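Synaptonemal complex protein 2 (Mus musculus, PDB 5IWZ) is a major component of the axial and lateral elements of synaptonemal complexes, pairs with SYCP3 and is required for normal meiotic chromosome synapsis and fertility. Local coordinates at residues L56-L61 against V104-N109; E350-L355 against L374-E379; V6-Q11 against L29-Q34. All blocks are in the same frame, centred on the assembly; numbering follows the deposited sequence.

Contact 1 (L56-L61 against V104-N109); sequences LICREL and VSWFEN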
loop_
_atom_site.group_PDB
_atom_site.type_symbol
_atom_site.label_atom_id
_atom_site.label_comp_id
_atom_site.label_asym_id
_atom_site.label_seq_id
_atom_site.Cartn_x
_atom_site.Cartn_y
_atom_site.Cartn_z
ATOM N N LEU A 56 -8.643 16.283 -18.862
ATOM C CA LEU A 56 -7.251 15.926 -19.121
ATOM C C LEU A 56 -6.895 14.571 -18.501
ATOM O O LEU A 56 -6.286 13.720 -19.160
ATOM C CB LEU A 56 -6.354 17.053 -18.604
ATOM C CG LEU A 56 -4.843 16.886 -18.772
ATOM C CD1 LEU A 56 -4.650 16.948 -20.271
ATOM C CD2 LEU A 56 -4.099 18.049 -18.074
ATOM N N ILE A 57 -7.314 14.319 -17.253
ATOM C CA ILE A 57 -6.944 13.057 -16.604
ATOM C C ILE A 57 -7.590 11.858 -17.301
ATOM O O ILE A 57 -6.929 10.838 -17.541
ATOM C CB ILE A 57 -7.298 13.114 -15.111
ATOM C CG1 ILE A 57 -6.292 14.003 -14.369
ATOM C CG2 ILE A 57 -7.340 11.719 -14.523
ATOM C CD1 ILE A 57 -6.759 14.381 -12.970
ATOM N N CYS A 58 -8.877 11.969 -17.663
ATOM C CA CYS A 58 -9.547 10.876 -18.365
ATOM C C CYS A 58 -8.900 10.604 -19.722
ATOM O O CYS A 58 -8.749 9.446 -20.131
ATOM C CB CYS A 58 -11.038 11.198 -18.533
ATOM S SG CYS A 58 -11.989 11.160 -16.980
ATOM N N ARG A 59 -8.520 11.658 -20.441
ATOM C CA ARG A 59 -7.846 11.450 -21.722
ATOM C C ARG A 59 -6.525 10.716 -21.549
ATOM O O ARG A 59 -6.246 9.742 -22.256
ATOM C CB ARG A 59 -7.597 12.776 -22.417
ATOM C CG ARG A 59 -6.821 12.611 -23.702
ATOM C CD ARG A 59 -6.459 13.965 -24.266
ATOM N NE ARG A 59 -5.141 14.435 -23.844
ATOM C CZ ARG A 59 -4.759 15.706 -23.957
ATOM N NH1 ARG A 59 -5.609 16.594 -24.455
ATOM N NH2 ARG A 59 -3.545 16.093 -23.570
ATOM N N GLU A 60 -5.677 11.194 -20.635
ATOM C CA GLU A 60 -4.379 10.550 -20.428
ATOM C C GLU A 60 -4.531 9.117 -19.919
ATOM O O GLU A 60 -3.764 8.236 -20.314
ATOM C CB GLU A 60 -3.526 11.389 -19.472
ATOM C CG GLU A 60 -3.164 12.771 -20.051
ATOM C CD GLU A 60 -2.484 12.669 -21.437
ATOM O OE1 GLU A 60 -3.020 13.219 -22.425
ATOM O OE2 GLU A 60 -1.438 11.992 -21.541
ATOM N N LEU A 61 -5.515 8.859 -19.046
ATOM C CA LEU A 61 -5.802 7.478 -18.652
ATOM C C LEU A 61 -6.174 6.630 -19.866
ATOM O O LEU A 61 -5.647 5.527 -20.045
ATOM C CB LEU A 61 -6.917 7.446 -17.599
ATOM C CG LEU A 61 -6.476 7.982 -16.223
ATOM C CD1 LEU A 61 -7.637 8.107 -15.244
ATOM C CD2 LEU A 61 -5.392 7.055 -15.657
ATOM N N VAL A 104 -13.479 9.276 -7.945
ATOM C CA VAL A 104 -14.005 7.915 -8.089
ATOM C C VAL A 104 -13.947 7.488 -9.547
ATOM O O VAL A 104 -13.488 6.382 -9.887
ATOM C CB VAL A 104 -15.438 7.832 -7.534
ATOM C CG1 VAL A 104 -16.105 6.500 -7.928
ATOM C CG2 VAL A 104 -15.413 8.000 -6.026
ATOM N N SER A 105 -14.390 8.377 -10.432
ATOM C CA SER A 105 -14.319 8.130 -11.864
ATOM C C SER A 105 -12.883 7.896 -12.333
ATOM O O SER A 105 -12.627 6.975 -13.118
ATOM C CB SER A 105 -14.945 9.307 -12.605
ATOM O OG SER A 105 -14.611 9.255 -13.968
ATOM N N TRP A 106 -11.927 8.710 -11.872
ATOM C CA TRP A 106 -10.549 8.502 -12.313
ATOM C C TRP A 106 -10.040 7.148 -11.841
ATOM O O TRP A 106 -9.356 6.431 -12.587
ATOM C CB TRP A 106 -9.634 9.626 -11.815
ATOM C CG TRP A 106 -10.082 11.006 -12.228
ATOM C CD1 TRP A 106 -10.936 11.330 -13.261
ATOM C CD2 TRP A 106 -9.746 12.241 -11.584
ATOM N NE1 TRP A 106 -11.132 12.699 -13.299
ATOM C CE2 TRP A 106 -10.415 13.278 -12.280
ATOM C CE3 TRP A 106 -8.939 12.576 -10.486
ATOM C CZ2 TRP A 106 -10.291 14.612 -11.920
ATOM C CZ3 TRP A 106 -8.824 13.915 -10.125
ATOM C CH2 TRP A 106 -9.492 14.911 -10.843
ATOM N N PHE A 107 -10.385 6.775 -10.606
ATOM C CA PHE A 107 -10.009 5.464 -10.085
ATOM C C PHE A 107 -10.669 4.341 -10.878
ATOM O O PHE A 107 -10.025 3.334 -11.188
ATOM C CB PHE A 107 -10.397 5.372 -8.604
ATOM C CG PHE A 107 -10.091 4.056 -7.992
ATOM C CD1 PHE A 107 -8.787 3.706 -7.688
ATOM C CD2 PHE A 107 -11.107 3.160 -7.714
ATOM C CE1 PHE A 107 -8.498 2.473 -7.111
ATOM C CE2 PHE A 107 -10.831 1.942 -7.142
ATOM C CZ PHE A 107 -9.521 1.596 -6.836
ATOM N N GLU A 108 -11.963 4.493 -11.199
ATOM C CA GLU A 108 -12.644 3.524 -12.052
ATOM C C GLU A 108 -11.969 3.410 -13.413
ATOM O O GLU A 108 -11.782 2.306 -13.935
ATOM C CB GLU A 108 -14.111 3.924 -12.241
ATOM C CG GLU A 108 -14.976 3.841 -10.989
ATOM C CD GLU A 108 -15.452 2.435 -10.698
ATOM O OE1 GLU A 108 -16.190 2.256 -9.701
ATOM O OE2 GLU A 108 -15.092 1.510 -11.463
ATOM N N ASN A 109 -11.644 4.554 -14.024
ATOM C CA ASN A 109 -10.955 4.593 -15.312
ATOM C C ASN A 109 -9.502 4.138 -15.228
ATOM O O ASN A 109 -8.841 4.053 -16.266
ATOM C CB ASN A 109 -11.009 6.005 -15.891
ATOM C CG ASN A 109 -12.425 6.413 -16.291
ATOM O OD1 ASN A 109 -13.289 5.561 -16.506
ATOM N ND2 ASN A 109 -12.667 7.715 -16.380
#

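Contact 2 (E350-L355 against L374-E379); sequences ESKKLL and LFYFDE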
loop_
_atom_site.group_PDB
_atom_site.type_symbol
_atom_site.label_atom_id
_atom_site.label_comp_id
_atom_site.label_asym_id
_atom_site.label_seq_id
_atom_site.Cartn_x
_atom_site.Cartn_y
_atom_site.Cartn_z
ATOM N N GLU A 350 27.626 -25.420 12.183
ATOM C CA GLU A 350 27.544 -25.212 13.627
ATOM C C GLU A 350 26.099 -25.282 14.112
ATOM O O GLU A 350 25.663 -24.488 14.951
ATOM C CB GLU A 350 28.204 -23.891 14.034
ATOM N N SER A 351 25.354 -26.248 13.556
ATOM C CA SER A 351 23.966 -26.537 13.923
ATOM C C SER A 351 23.020 -25.373 13.615
ATOM O O SER A 351 21.968 -25.237 14.246
ATOM C CB SER A 351 23.857 -26.962 15.393
ATOM O OG SER A 351 24.423 -28.251 15.563
ATOM N N LYS A 352 23.374 -24.546 12.623
ATOM C CA LYS A 352 22.536 -23.445 12.159
ATOM C C LYS A 352 22.352 -23.551 10.648
ATOM O O LYS A 352 23.225 -24.046 9.933
ATOM C CB LYS A 352 23.163 -22.075 12.535
ATOM C CG LYS A 352 23.259 -21.826 14.065
ATOM C CD LYS A 352 24.079 -20.570 14.384
ATOM C CE LYS A 352 25.586 -20.866 14.395
ATOM N NZ LYS A 352 26.432 -19.658 14.691
ATOM N N LYS A 353 21.202 -23.101 10.162
ATOM C CA LYS A 353 20.963 -22.987 8.730
ATOM C C LYS A 353 21.046 -21.516 8.332
ATOM O O LYS A 353 20.266 -20.692 8.826
ATOM C CB LYS A 353 19.602 -23.560 8.347
ATOM C CG LYS A 353 19.632 -25.009 7.956
ATOM C CD LYS A 353 18.290 -25.457 7.428
ATOM C CE LYS A 353 18.265 -26.971 7.344
ATOM N NZ LYS A 353 16.874 -27.487 7.429
ATOM N N LEU A 354 21.966 -21.203 7.424
ATOM C CA LEU A 354 22.224 -19.842 6.977
ATOM C C LEU A 354 21.613 -19.641 5.599
ATOM O O LEU A 354 21.984 -20.329 4.642
ATOM C CB LEU A 354 23.725 -19.561 6.925
ATOM C CG LEU A 354 24.111 -18.155 6.473
ATOM C CD1 LEU A 354 23.382 -17.133 7.311
ATOM C CD2 LEU A 354 25.639 -17.940 6.546
ATOM N N LEU A 355 20.655 -18.726 5.510
ATOM C CA LEU A 355 20.123 -18.259 4.234
ATOM C C LEU A 355 20.840 -16.956 3.908
ATOM O O LEU A 355 20.675 -15.959 4.623
ATOM C CB LEU A 355 18.609 -18.050 4.316
ATOM C CG LEU A 355 17.970 -17.313 3.125
ATOM C CD1 LEU A 355 18.082 -18.136 1.841
ATOM C CD2 LEU A 355 16.497 -17.013 3.450
ATOM N N LEU A 374 21.692 -11.892 5.537
ATOM C CA LEU A 374 21.957 -13.200 6.123
ATOM C C LEU A 374 20.930 -13.476 7.211
ATOM O O LEU A 374 20.697 -12.631 8.081
ATOM C CB LEU A 374 23.371 -13.265 6.722
ATOM C CG LEU A 374 24.586 -13.463 5.817
ATOM C CD1 LEU A 374 24.774 -12.332 4.771
ATOM C CD2 LEU A 374 25.824 -13.598 6.690
ATOM N N PHE A 375 20.303 -14.644 7.149
ATOM C CA PHE A 375 19.340 -15.082 8.146
ATOM C C PHE A 375 19.807 -16.425 8.694
ATOM O O PHE A 375 20.023 -17.368 7.921
ATOM C CB PHE A 375 17.936 -15.210 7.543
ATOM C CG PHE A 375 17.410 -13.936 6.908
ATOM C CD1 PHE A 375 16.638 -13.041 7.650
ATOM C CD2 PHE A 375 17.686 -13.638 5.588
ATOM C CE1 PHE A 375 16.149 -11.877 7.078
ATOM C CE2 PHE A 375 17.202 -12.466 4.999
ATOM C CZ PHE A 375 16.429 -11.589 5.749
ATOM N N TYR A 376 19.982 -16.507 10.012
ATOM C CA TYR A 376 20.340 -17.760 10.677
ATOM C C TYR A 376 19.097 -18.390 11.293
ATOM O O TYR A 376 18.358 -17.732 12.033
ATOM C CB TYR A 376 21.395 -17.531 11.763
ATOM C CG TYR A 376 22.770 -17.172 11.238
ATOM C CD1 TYR A 376 23.112 -15.844 10.994
ATOM C CD2 TYR A 376 23.724 -18.152 10.991
ATOM C CE1 TYR A 376 24.360 -15.501 10.514
ATOM C CE2 TYR A 376 24.987 -17.820 10.512
ATOM C CZ TYR A 376 25.294 -16.494 10.280
ATOM O OH TYR A 376 26.535 -16.149 9.804
ATOM N N PHE A 377 18.872 -19.660 10.980
ATOM C CA PHE A 377 17.718 -20.412 11.441
ATOM C C PHE A 377 18.163 -21.685 12.153
ATOM O O PHE A 377 19.256 -22.198 11.918
ATOM C CB PHE A 377 16.812 -20.812 10.273
ATOM C CG PHE A 377 16.185 -19.648 9.551
ATOM C CD1 PHE A 377 15.017 -19.061 10.027
ATOM C CD2 PHE A 377 16.744 -19.173 8.380
ATOM C CE1 PHE A 377 14.419 -18.002 9.340
ATOM C CE2 PHE A 377 16.158 -18.109 7.691
ATOM C CZ PHE A 377 15.004 -17.518 8.179
ATOM N N ASP A 378 17.290 -22.190 13.023
ATOM C CA ASP A 378 17.474 -23.522 13.578
ATOM C C ASP A 378 17.510 -24.562 12.457
ATOM O O ASP A 378 16.750 -24.485 11.491
ATOM C CB ASP A 378 16.351 -23.845 14.553
ATOM C CG ASP A 378 16.546 -25.193 15.226
ATOM O OD1 ASP A 378 17.325 -25.254 16.199
ATOM O OD2 ASP A 378 15.942 -26.183 14.768
ATOM N N GLU A 379 18.411 -25.541 12.590
ATOM C CA GLU A 379 18.643 -26.520 11.532
ATOM C C GLU A 379 17.431 -27.406 11.260
ATOM O O GLU A 379 17.313 -27.948 10.154
ATOM C CB GLU A 379 19.854 -27.381 11.897
ATOM C CG GLU A 379 19.890 -27.734 13.367
ATOM C CD GLU A 379 21.084 -28.592 13.741
ATOM O OE1 GLU A 379 21.256 -28.864 14.950
ATOM O OE2 GLU A 379 21.851 -28.982 12.829
#

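Contact 3 (V6-Q11 against L29-Q34); sequences VRPDLQ and LLALLQ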
loop_
_atom_site.group_PDB
_atom_site.type_symbol
_atom_site.label_atom_id
_atom_site.label_comp_id
_atom_site.label_asym_id
_atom_site.label_seq_id
_atom_site.Cartn_x
_atom_site.Cartn_y
_atom_site.Cartn_z
ATOM N N VAL A 6 13.351 31.106 -19.286
ATOM C CA VAL A 6 11.968 31.414 -18.947
ATOM C C VAL A 6 11.692 30.948 -17.525
ATOM O O VAL A 6 12.037 29.821 -17.145
ATOM C CB VAL A 6 11.001 30.763 -19.949
ATOM C CG1 VAL A 6 9.600 30.681 -19.361
ATOM C CG2 VAL A 6 10.982 31.545 -21.260
ATOM N N ARG A 7 11.092 31.822 -16.729
ATOM C CA ARG A 7 10.746 31.523 -15.349
ATOM C C ARG A 7 9.329 30.963 -15.282
ATOM O O ARG A 7 8.406 31.563 -15.846
ATOM C CB ARG A 7 10.853 32.771 -14.487
ATOM N N PRO A 8 9.128 29.824 -14.627
ATOM C CA PRO A 8 7.770 29.283 -14.484
ATOM C C PRO A 8 6.964 30.128 -13.513
ATOM O O PRO A 8 7.501 30.671 -12.547
ATOM C CB PRO A 8 8.002 27.872 -13.926
ATOM C CG PRO A 8 9.523 27.667 -13.881
ATOM C CD PRO A 8 10.133 29.034 -13.901
ATOM N N ASP A 9 5.660 30.238 -13.767
ATOM C CA ASP A 9 4.779 31.074 -12.948
ATOM C C ASP A 9 3.641 30.233 -12.376
ATOM O O ASP A 9 2.740 29.820 -13.115
ATOM C CB ASP A 9 4.225 32.243 -13.760
ATOM C CG ASP A 9 3.468 33.256 -12.897
ATOM O OD1 ASP A 9 2.922 34.232 -13.456
ATOM O OD2 ASP A 9 3.423 33.077 -11.657
ATOM N N LEU A 10 3.660 30.024 -11.051
ATOM C CA LEU A 10 2.602 29.241 -10.407
ATOM C C LEU A 10 1.221 29.837 -10.644
ATOM O O LEU A 10 0.242 29.092 -10.780
ATOM C CB LEU A 10 2.855 29.120 -8.909
ATOM C CG LEU A 10 3.953 28.128 -8.556
ATOM C CD1 LEU A 10 4.325 28.300 -7.106
ATOM C CD2 LEU A 10 3.494 26.705 -8.830
ATOM N N GLN A 11 1.119 31.167 -10.709
ATOM C CA GLN A 11 -0.165 31.808 -10.973
ATOM C C GLN A 11 -0.763 31.390 -12.308
ATOM O O GLN A 11 -1.946 31.657 -12.553
ATOM C CB GLN A 11 0.000 33.329 -10.937
ATOM C CG GLN A 11 0.568 33.850 -9.635
ATOM C CD GLN A 11 0.929 35.317 -9.718
ATOM O OE1 GLN A 11 0.484 36.126 -8.900
ATOM N NE2 GLN A 11 1.735 35.675 -10.720
ATOM N N LEU A 29 3.478 22.702 -17.354
ATOM C CA LEU A 29 3.117 22.054 -16.098
ATOM C C LEU A 29 4.346 21.481 -15.394
ATOM O O LEU A 29 4.517 21.658 -14.179
ATOM C CB LEU A 29 2.090 20.955 -16.359
ATOM C CG LEU A 29 1.389 20.384 -15.132
ATOM C CD1 LEU A 29 0.431 21.421 -14.509
ATOM C CD2 LEU A 29 0.662 19.105 -15.500
ATOM N N LEU A 30 5.218 20.806 -16.147
ATOM C CA LEU A 30 6.404 20.217 -15.549
ATOM C C LEU A 30 7.305 21.287 -14.948
ATOM O O LEU A 30 7.929 21.066 -13.902
ATOM C CB LEU A 30 7.168 19.402 -16.586
ATOM C CG LEU A 30 6.666 18.009 -16.927
ATOM C CD1 LEU A 30 7.504 17.449 -18.062
ATOM C CD2 LEU A 30 6.714 17.087 -15.712
ATOM N N ALA A 31 7.380 22.454 -15.583
ATOM C CA ALA A 31 8.222 23.516 -15.046
ATOM C C ALA A 31 7.716 23.975 -13.683
ATOM O O ALA A 31 8.515 24.260 -12.778
ATOM C CB ALA A 31 8.294 24.683 -16.033
ATOM N N LEU A 32 6.388 24.024 -13.505
ATOM C CA LEU A 32 5.839 24.394 -12.204
ATOM C C LEU A 32 6.257 23.406 -11.128
ATOM O O LEU A 32 6.471 23.791 -9.973
ATOM C CB LEU A 32 4.318 24.475 -12.257
ATOM C CG LEU A 32 3.682 25.480 -13.199
ATOM C CD1 LEU A 32 2.203 25.558 -12.865
ATOM C CD2 LEU A 32 4.362 26.836 -13.081
ATOM N N LEU A 33 6.361 22.125 -11.479
ATOM C CA LEU A 33 6.743 21.118 -10.500
ATOM C C LEU A 33 8.148 21.336 -9.949
ATOM O O LEU A 33 8.522 20.663 -8.983
ATOM C CB LEU A 33 6.632 19.716 -11.114
ATOM C CG LEU A 33 5.220 19.194 -11.408
ATOM C CD1 LEU A 33 5.281 17.815 -12.027
ATOM C CD2 LEU A 33 4.379 19.157 -10.144
ATOM N N GLN A 34 8.929 22.254 -10.516
ATOM C CA GLN A 34 10.266 22.535 -10.002
ATOM C C GLN A 34 10.305 23.743 -9.071
ATOM O O GLN A 34 11.379 24.077 -8.564
ATOM C CB GLN A 34 11.265 22.748 -11.149
ATOM C CG GLN A 34 11.102 21.828 -12.357
ATOM C CD GLN A 34 11.006 20.352 -12.003
ATOM O OE1 GLN A 34 11.683 19.868 -11.090
ATOM N NE2 GLN A 34 10.161 19.622 -12.741
#

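Contact 1 (L56-L61 against V104-N109)
Cys58 faces Trp106, and Leu61 faces Asn109, across two helices that run almost parallel: the axes of 56-61 and 104-108 make an angle of 5° and come within 10.2 Å. Trp106 does most of the bridging. Its indole is covered on one face by Ile57, which crosses it at about a right angle. Ile57 CD1 sits over the six-membered ring, 3.5 Å from its centroid, a CH-pi contact only 10° off the ring normal. The other branch, CG2, lies anti to the backbone N and drops onto the pyrrole end, 3.6 Å from Trp106 CG, so one isoleucine spans both rings. Cys58 approaches obliquely, its SG 3.9 Å from Trp106 CD1, and the same sulfur lies 3.6 Å from Asn109 ND2. One helical turn on, Leu61 CD1 lies 3.6 Å from Trp106 O and also reaches Asn109 CB. Were Trp106 an alanine, both Ile57 methyl groups would probably lose the surface they rest on, and Asp54 its indole donor. That bond, from Trp106 NE1 to Asp54 OD2 earlier on helix 49-63, helps to fix how the indole is turned. Ile72 and Val69 of helix 66-79 touch Ile57 and Leu61 respectively, extending the apolar layer. Such layering of helices is in keeping with the armadillo-repeat-like domain. Between the segments themselves the adhesion is apolar and sulfur-aromatic, while direction comes from the indole N-H, the ring's one polar group, whose bond to an acidic side chain ties the same two helices together.

Contact 2 (E350-L355 against L374-E379)
Leu354 and Tyr376 meet on one face of an antiparallel strand pair, the leucine lying over the phenol ring. Leu354 CD1 stands above the ring centre, 3.5 Å from the Tyr376 centroid and 9° off the normal, a CH-pi contact. With chi1 extended (180°) and chi2 at 53°, Leu354 carries CD1 across to the neighbouring strand, where it also meets Leu374 CB at 3.9 Å. Lys352 CD comes to the same ring obliquely, beside CD2.

On the other face, Leu355 and Phe375 lie side by side and point the same way, while Leu355 CB meets the edge of the Phe377 ring. These aromatic side chains face inward: Phe375 packs edge-to-face with Phe320, and Phe377 touches Ile309, Phe311 and helix 383-390. Lys353 shares this face, but its extended chain runs to the strand end, where NZ donates to Glu379 O at 2.8 Å and to Leu381 O. One ammonium thus holds two backbone carbonyls of the turn that follows the strand.

Lys353 with Phe377 and Leu355 with Phe375 form hydrogen-bonded pairs; the bond from Lys353 N to Phe377 O is 2.8 Å long and nearly straight. Leu354 and Tyr376 form the non-hydrogen-bonded pair between them. The two are neighbouring inner strands of an antiparallel sheet, between 288-291 and 341-349, its aromatic face packed on a second sheet and helix 383-390, consistent with the PH-like fold of the Spt16M-like domain.

Contact 3 (V6-Q11 against L29-Q34)
Leu32 is turned with CG anti to its carbonyl carbon (chi1 -61°), and its chi2 of -169° then swings CD2 out to the chain at Pro8-Leu10. Leu10 has a similar first torsion, chi1 -76°, and the two leucines slide past each other in opposite directions, so that the end of Leu10 lies beside the root of Leu32: Leu10 CD2 is 4.2 Å from Leu32 CB.

The Leu32 methyl is pressed against backbone more than against side chain. Its CD2 lies 3.4 Å from Asp9 O and 3.8 Å from Leu10 N, and it also meets Pro8 CB at 3.9 Å. Pro8 in turn lies over the last part of helix 27-32. Its CB is 3.8 Å from Ala31 CB, and its CG is 3.7 Å from Ala31 O, so the ring covers both the methyl and the carbonyl of one residue. The small alanine probably lets the proline come close to the helix backbone.

Asp9 points away from helix 27-32, and its carboxylate closes a turn of its own chain. Its OD2 accepts from Gln11 N at 3.1 Å, met from well above the carboxylate plane, which makes an Asx turn; the same oxygen accepts from Gln11 NE2 through its syn lone pair. Two donors of one residue therefore hold a single carboxylate oxygen. Past this turn the chain enters helix 13-23, whose Leu13 and Cys16 touch Leu32 as well, while Ile35 and Ile37 also touch Leu10. What results is an N-terminal arm that touches the last residues of helix 27-32, with helix 13-23 meeting the same leucine, in the N-terminal helical part of the chain, which belongs to an armadillo-repeat-like family.

How the contacts relate
Contacts 3, 1 and 2 follow one another along the chain, each closing before the next opens. Contacts 1 and 3 share the N-terminal helical part, with centres about 24 Å apart and nearest atoms about 6 Å apart, without touching; helix 66-79 touches Ile57 and Leu61 of contact 1 and, in segment 29-34, Leu29 and Leu33, which do not meet 6-11. Contact 2 belongs to the Spt16M-like domain and lies across the chain's centre from the other two: its centre is about 50 Å from that of contact 1 and about 55 Å from that of contact 3. Helices meet in contact 1, an N-terminal arm and a helix in contact 3, strands in contact 2.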